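Local coordinates for protein Sqt1 (Chaetomium thermophilum, PDB 4ZOY) that probably acts as a dedicated chaperone, capturing a newly made ribosomal protein during its translation for ribosome biogenesis, at residues A[211-223]-A[234-248]. Residues are numbered along the deposited sequence; the frame is centred on the assembly and turned at random.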
loop_
_atom_site.group_PDB
_atom_site.type_symbol
_atom_site.label_atom_id
_atom_site.label_comp_id
_atom_site.label_asym_id
_atom_site.label_seq_id
_atom_site.Cartn_x
_atom_site.Cartn_y
_atom_site.Cartn_z
ATOM N N ASP A 211 -18.519 -1.002 -3.920
ATOM C CA ASP A 211 -19.873 -0.463 -4.082
ATOM C C ASP A 211 -19.867 0.979 -4.605
ATOM O O ASP A 211 -20.922 1.609 -4.716
ATOM C CB ASP A 211 -20.652 -0.574 -2.752
ATOM C CG ASP A 211 -20.391 0.582 -1.786
ATOM O OD1 ASP A 211 -19.442 1.380 -1.968
ATOM O OD2 ASP A 211 -21.161 0.694 -0.808
ATOM N N GLU A 212 -18.663 1.476 -4.910
ATOM C CA GLU A 212 -18.404 2.763 -5.569
ATOM C C GLU A 212 -18.361 3.952 -4.603
ATOM O O GLU A 212 -18.194 5.092 -5.033
ATOM C CB GLU A 212 -19.418 3.007 -6.706
ATOM C CG GLU A 212 -19.351 1.887 -7.747
ATOM C CD GLU A 212 -20.468 1.899 -8.774
ATOM O OE1 GLU A 212 -21.024 2.977 -9.052
ATOM O OE2 GLU A 212 -20.758 0.820 -9.331
ATOM N N SER A 213 -18.458 3.691 -3.298
ATOM C CA SER A 213 -18.416 4.799 -2.339
ATOM C C SER A 213 -17.009 5.137 -1.829
ATOM O O SER A 213 -16.104 4.288 -1.787
ATOM C CB SER A 213 -19.340 4.524 -1.145
ATOM O OG SER A 213 -18.981 3.353 -0.433
ATOM N N LEU A 214 -16.856 6.409 -1.475
ATOM C CA LEU A 214 -15.683 6.963 -0.806
ATOM C C LEU A 214 -16.131 7.598 0.496
ATOM O O LEU A 214 -17.042 8.413 0.485
ATOM C CB LEU A 214 -14.998 8.025 -1.672
ATOM C CG LEU A 214 -14.076 9.047 -1.001
ATOM C CD1 LEU A 214 -12.752 8.396 -0.565
ATOM C CD2 LEU A 214 -13.777 10.234 -1.907
ATOM N N HIS A 215 -15.503 7.231 1.606
ATOM C CA HIS A 215 -15.742 7.901 2.877
ATOM C C HIS A 215 -14.413 8.329 3.461
ATOM O O HIS A 215 -13.437 7.571 3.427
ATOM C CB HIS A 215 -16.505 7.011 3.850
ATOM C CG HIS A 215 -17.868 6.652 3.361
ATOM N ND1 HIS A 215 -18.906 7.561 3.347
ATOM C CD2 HIS A 215 -18.353 5.510 2.823
ATOM C CE1 HIS A 215 -19.979 6.983 2.841
ATOM N NE2 HIS A 215 -19.672 5.742 2.510
ATOM N N VAL A 216 -14.368 9.547 3.986
ATOM C CA VAL A 216 -13.157 10.050 4.598
ATOM C C VAL A 216 -13.463 10.354 6.062
ATOM O O VAL A 216 -14.149 11.327 6.371
ATOM C CB VAL A 216 -12.629 11.297 3.874
ATOM C CG1 VAL A 216 -11.318 11.732 4.496
ATOM C CG2 VAL A 216 -12.432 11.000 2.374
ATOM N N TYR A 217 -12.953 9.500 6.951
ATOM C CA TYR A 217 -13.356 9.522 8.357
ATOM C C TYR A 217 -12.566 10.497 9.187
ATOM O O TYR A 217 -11.345 10.600 9.072
ATOM C CB TYR A 217 -13.227 8.130 8.984
ATOM C CG TYR A 217 -13.791 7.031 8.125
ATOM C CD1 TYR A 217 -15.161 6.803 8.044
ATOM C CD2 TYR A 217 -12.942 6.226 7.385
ATOM C CE1 TYR A 217 -15.664 5.792 7.234
ATOM C CE2 TYR A 217 -13.429 5.225 6.582
ATOM C CZ TYR A 217 -14.787 5.009 6.509
ATOM O OH TYR A 217 -15.251 4.008 5.694
ATOM N N ASP A 218 -13.291 11.203 10.051
ATOM C CA ASP A 218 -12.718 12.079 11.068
ATOM C C ASP A 218 -12.283 11.261 12.283
ATOM O O ASP A 218 -12.970 11.247 13.310
ATOM C CB ASP A 218 -13.751 13.135 11.475
ATOM C CG ASP A 218 -13.234 14.106 12.520
ATOM O OD1 ASP A 218 -12.038 14.443 12.499
ATOM O OD2 ASP A 218 -14.060 14.550 13.351
ATOM N N VAL A 219 -11.150 10.578 12.161
ATOM C CA VAL A 219 -10.836 9.480 13.073
ATOM C C VAL A 219 -10.676 9.934 14.530
ATOM O O VAL A 219 -11.083 9.220 15.459
ATOM C CB VAL A 219 -9.563 8.751 12.609
ATOM C CG1 VAL A 219 -9.090 7.750 13.656
ATOM C CG2 VAL A 219 -9.852 8.037 11.288
ATOM N N PHE A 220 -10.101 11.113 14.728
ATOM C CA PHE A 220 -9.808 11.582 16.080
ATOM C C PHE A 220 -10.664 12.762 16.522
ATOM O O PHE A 220 -10.361 13.392 17.532
ATOM C CB PHE A 220 -8.326 11.921 16.188
ATOM C CG PHE A 220 -7.427 10.747 15.895
ATOM C CD1 PHE A 220 -7.270 9.722 16.813
ATOM C CD2 PHE A 220 -6.778 10.651 14.680
ATOM C CE1 PHE A 220 -6.458 8.627 16.527
ATOM C CE2 PHE A 220 -5.961 9.564 14.387
ATOM C CZ PHE A 220 -5.804 8.547 15.305
ATOM N N GLY A 221 -11.725 13.052 15.770
ATOM C CA GLY A 221 -12.736 14.005 16.212
ATOM C C GLY A 221 -12.394 15.463 15.962
ATOM O O GLY A 221 -13.147 16.364 16.365
ATOM N N VAL A 222 -11.262 15.723 15.314
ATOM C CA VAL A 222 -10.825 17.095 15.106
ATOM C C VAL A 222 -11.761 17.833 14.155
ATOM O O VAL A 222 -12.149 18.983 14.416
ATOM C CB VAL A 222 -9.389 17.146 14.573
ATOM C CG1 VAL A 222 -8.994 18.575 14.212
ATOM C CG2 VAL A 222 -8.431 16.575 15.617
ATOM N N ALA A 223 -12.135 17.197 13.053
ATOM C CA ALA A 223 -13.016 17.880 12.121
ATOM C C ALA A 223 -14.379 18.157 12.743
ATOM O O ALA A 223 -14.955 19.217 12.504
ATOM C CB ALA A 223 -13.171 17.076 10.844
ATOM N N GLN A 234 -19.641 11.335 11.061
ATOM C CA GLN A 234 -18.422 10.536 11.088
ATOM C C GLN A 234 -17.390 10.945 10.037
ATOM O O GLN A 234 -16.188 10.795 10.255
ATOM C CB GLN A 234 -18.746 9.051 10.899
ATOM C CG GLN A 234 -19.529 8.423 12.038
ATOM C CD GLN A 234 -19.743 6.933 11.848
ATOM O OE1 GLN A 234 -20.338 6.486 10.863
ATOM N NE2 GLN A 234 -19.249 6.154 12.801
ATOM N N THR A 235 -17.851 11.442 8.895
ATOM C CA THR A 235 -16.937 11.723 7.788
ATOM C C THR A 235 -16.841 13.197 7.447
ATOM O O THR A 235 -17.752 13.965 7.748
ATOM C CB THR A 235 -17.361 10.995 6.501
ATOM O OG1 THR A 235 -18.570 11.592 5.995
ATOM C CG2 THR A 235 -17.585 9.509 6.750
ATOM N N VAL A 236 -15.747 13.584 6.793
ATOM C CA VAL A 236 -15.626 14.937 6.240
ATOM C C VAL A 236 -16.017 14.983 4.765
ATOM O O VAL A 236 -16.307 16.058 4.227
ATOM C CB VAL A 236 -14.207 15.514 6.361
ATOM C CG1 VAL A 236 -13.797 15.607 7.820
ATOM C CG2 VAL A 236 -13.204 14.681 5.566
ATOM N N VAL A 237 -15.988 13.815 4.130
ATOM C CA VAL A 237 -16.445 13.596 2.755
ATOM C C VAL A 237 -17.132 12.243 2.691
ATOM O O VAL A 237 -16.603 11.251 3.199
ATOM C CB VAL A 237 -15.281 13.608 1.725
ATOM C CG1 VAL A 237 -15.764 13.121 0.349
ATOM C CG2 VAL A 237 -14.659 14.972 1.618
ATOM N N SER A 238 -18.315 12.202 2.087
ATOM C CA SER A 238 -19.005 10.957 1.790
ATOM C C SER A 238 -19.602 11.077 0.395
ATOM O O SER A 238 -20.462 11.931 0.155
ATOM C CB SER A 238 -20.104 10.659 2.820
ATOM O OG SER A 238 -19.559 10.183 4.042
ATOM N N LEU A 239 -19.132 10.244 -0.528
ATOM C CA LEU A 239 -19.633 10.239 -1.898
ATOM C C LEU A 239 -20.000 8.821 -2.296
ATOM O O LEU A 239 -19.269 7.868 -1.999
ATOM C CB LEU A 239 -18.595 10.820 -2.857
ATOM C CG LEU A 239 -18.335 12.316 -2.676
ATOM C CD1 LEU A 239 -17.060 12.721 -3.385
ATOM C CD2 LEU A 239 -19.523 13.115 -3.213
ATOM N N THR A 240 -21.145 8.672 -2.954
ATOM C CA THR A 240 -21.642 7.353 -3.295
ATOM C C THR A 240 -22.108 7.272 -4.735
ATOM O O THR A 240 -21.956 8.224 -5.507
ATOM C CB THR A 240 -22.822 6.926 -2.399
ATOM O OG1 THR A 240 -23.978 7.704 -2.743
ATOM C CG2 THR A 240 -22.496 7.112 -0.920
ATOM N N ASN A 241 -22.700 6.131 -5.079
ATOM C CA ASN A 241 -23.151 5.852 -6.440
ATOM C C ASN A 241 -24.258 6.787 -6.931
ATOM O O ASN A 241 -24.460 6.928 -8.139
ATOM C CB ASN A 241 -23.621 4.394 -6.552
ATOM C CG ASN A 241 -24.682 4.032 -5.521
ATOM O OD1 ASN A 241 -24.929 4.773 -4.570
ATOM N ND2 ASN A 241 -25.307 2.875 -5.703
ATOM N N VAL A 242 -24.970 7.424 -6.007
ATOM C CA VAL A 242 -26.034 8.349 -6.393
ATOM C C VAL A 242 -25.474 9.697 -6.841
ATOM O O VAL A 242 -26.165 10.474 -7.497
ATOM C CB VAL A 242 -27.041 8.564 -5.245
ATOM C CG1 VAL A 242 -27.423 7.230 -4.631
ATOM C CG2 VAL A 242 -26.466 9.485 -4.187
ATOM N N ASP A 243 -24.220 9.968 -6.492
ATOM C CA ASP A 243 -23.549 11.180 -6.933
ATOM C C ASP A 243 -22.993 10.957 -8.347
ATOM O O ASP A 243 -21.902 10.414 -8.520
ATOM C CB ASP A 243 -22.439 11.572 -5.943
ATOM C CG ASP A 243 -22.968 11.821 -4.523
ATOM O OD1 ASP A 243 -23.703 12.815 -4.327
ATOM O OD2 ASP A 243 -22.632 11.051 -3.589
ATOM N N GLN A 244 -23.763 11.371 -9.351
ATOM C CA GLN A 244 -23.504 11.039 -10.752
ATOM C C GLN A 244 -22.135 11.486 -11.259
ATOM O O GLN A 244 -21.541 10.849 -12.125
ATOM C CB GLN A 244 -24.587 11.661 -11.641
ATOM C CG GLN A 244 -25.921 10.931 -11.607
ATOM C CD GLN A 244 -27.043 11.728 -12.243
ATOM O OE1 GLN A 244 -26.992 12.957 -12.297
ATOM N NE2 GLN A 244 -28.065 11.031 -12.727
ATOM N N ARG A 245 -21.641 12.590 -10.719
ATOM C CA ARG A 245 -20.365 13.141 -11.152
ATOM C C ARG A 245 -19.212 12.346 -10.518
ATOM O O ARG A 245 -18.057 12.447 -10.942
ATOM C CB ARG A 245 -20.304 14.639 -10.807
ATOM C CG ARG A 245 -18.957 15.289 -10.938
ATOM C CD ARG A 245 -18.414 15.034 -12.329
ATOM N NE ARG A 245 -17.059 15.540 -12.468
ATOM C CZ ARG A 245 -16.352 15.480 -13.588
ATOM N NH1 ARG A 245 -16.868 14.895 -14.663
ATOM N NH2 ARG A 245 -15.118 15.983 -13.631
ATOM N N PHE A 246 -19.547 11.507 -9.541
ATOM C CA PHE A 246 -18.532 10.748 -8.820
ATOM C C PHE A 246 -18.531 9.271 -9.180
ATOM O O PHE A 246 -17.484 8.622 -9.161
ATOM C CB PHE A 246 -18.741 10.888 -7.311
ATOM C CG PHE A 246 -17.736 10.120 -6.501
ATOM C CD1 PHE A 246 -16.426 10.573 -6.427
ATOM C CD2 PHE A 246 -18.083 8.946 -5.841
ATOM C CE1 PHE A 246 -15.474 9.889 -5.711
ATOM C CE2 PHE A 246 -17.115 8.246 -5.105
ATOM C CZ PHE A 246 -15.811 8.725 -5.052
ATOM N N ALA A 247 -19.711 8.744 -9.494
ATOM C CA ALA A 247 -19.914 7.309 -9.648
ATOM C C ALA A 247 -18.988 6.666 -10.675
ATOM O O ALA A 247 -18.934 7.079 -11.830
ATOM C CB ALA A 247 -21.366 7.035 -10.021
ATOM N N VAL A 248 -18.261 5.645 -10.240
ATOM C CA VAL A 248 -17.422 4.866 -11.137
ATOM C C VAL A 248 -18.015 3.474 -11.261
ATOM O O VAL A 248 -17.871 2.651 -10.368
ATOM C CB VAL A 248 -15.962 4.779 -10.634
ATOM C CG1 VAL A 248 -15.152 3.830 -11.502
ATOM C CG2 VAL A 248 -15.326 6.148 -10.642
HETATM O O HOH W 1 -22.002 3.875 -3.481
HETATM O O HOH W 2 -17.373 5.873 -7.566
HETATM O O HOH W 3 -15.568 9.710 12.879
#
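His215 and Ser238 face each other as a non-hydrogen-bonded antiparallel pair, and their side chains add the bond that the backbone omits there. From the backbone outward, His215 CB first meets the methyl CG2 of Thr235 at 4.0 Å. CG swings beside the backbone N (chi1 -63°), which brings ND1 to 2.8 Å from Ser238 OG. The hydroxyl lies at the ring's edge, in its plane, and the bond angle of 154° fits either group as donor. CE1 adjoins the same oxygen, while elsewhere the side chain packs on Leu188. Ser238 OG is also gripped by Thr235 OG1, 2.6 Å away; Thr235 OG1 bonds in turn to Thr230 OG1, so the polar atoms form a short run from the ring to Thr230.

Strands 214-218 and 235-239 are the last two of a four-stranded antiparallel blade in a WD40 beta-propeller; 235-239 is one of its two edge strands, and the directions of 214-218 and 237-239 differ by 163°. Leu214 N donates to Leu239 O at 2.9 Å and Leu239 N answers to Leu214 O. Before the chain turns at Val236, Gln234 O accepts a hydrogen bond from Asp218 N.

Leu214, Val216, Val237 and Leu239 line the other face with apolar groups. Leu214 CB abuts Phe246 CZ at 3.5 Å, the two side chains crossing near a right angle; Leu214 CD2 runs on to Val237 CG1 and Leu239 CD1. The Phe246 ring takes Leu239 CB over one face and turns an edge to Glu212 O, and it also touches Val276 of strand 273-277, in the next blade. Val216 CG1 packs against Val236 CG2 at 3.7 Å. Past the strand end, Ala223 CB is pressed more tightly, 3.4 Å from Val236 CG1, its backbone N bonded to Asp218 OD1 from above the carboxylate plane. Near Glu212, a water whose oxygen lies 2.8 Å from Glu212 O donates to it and accepts from Val248 N, bridging the segments.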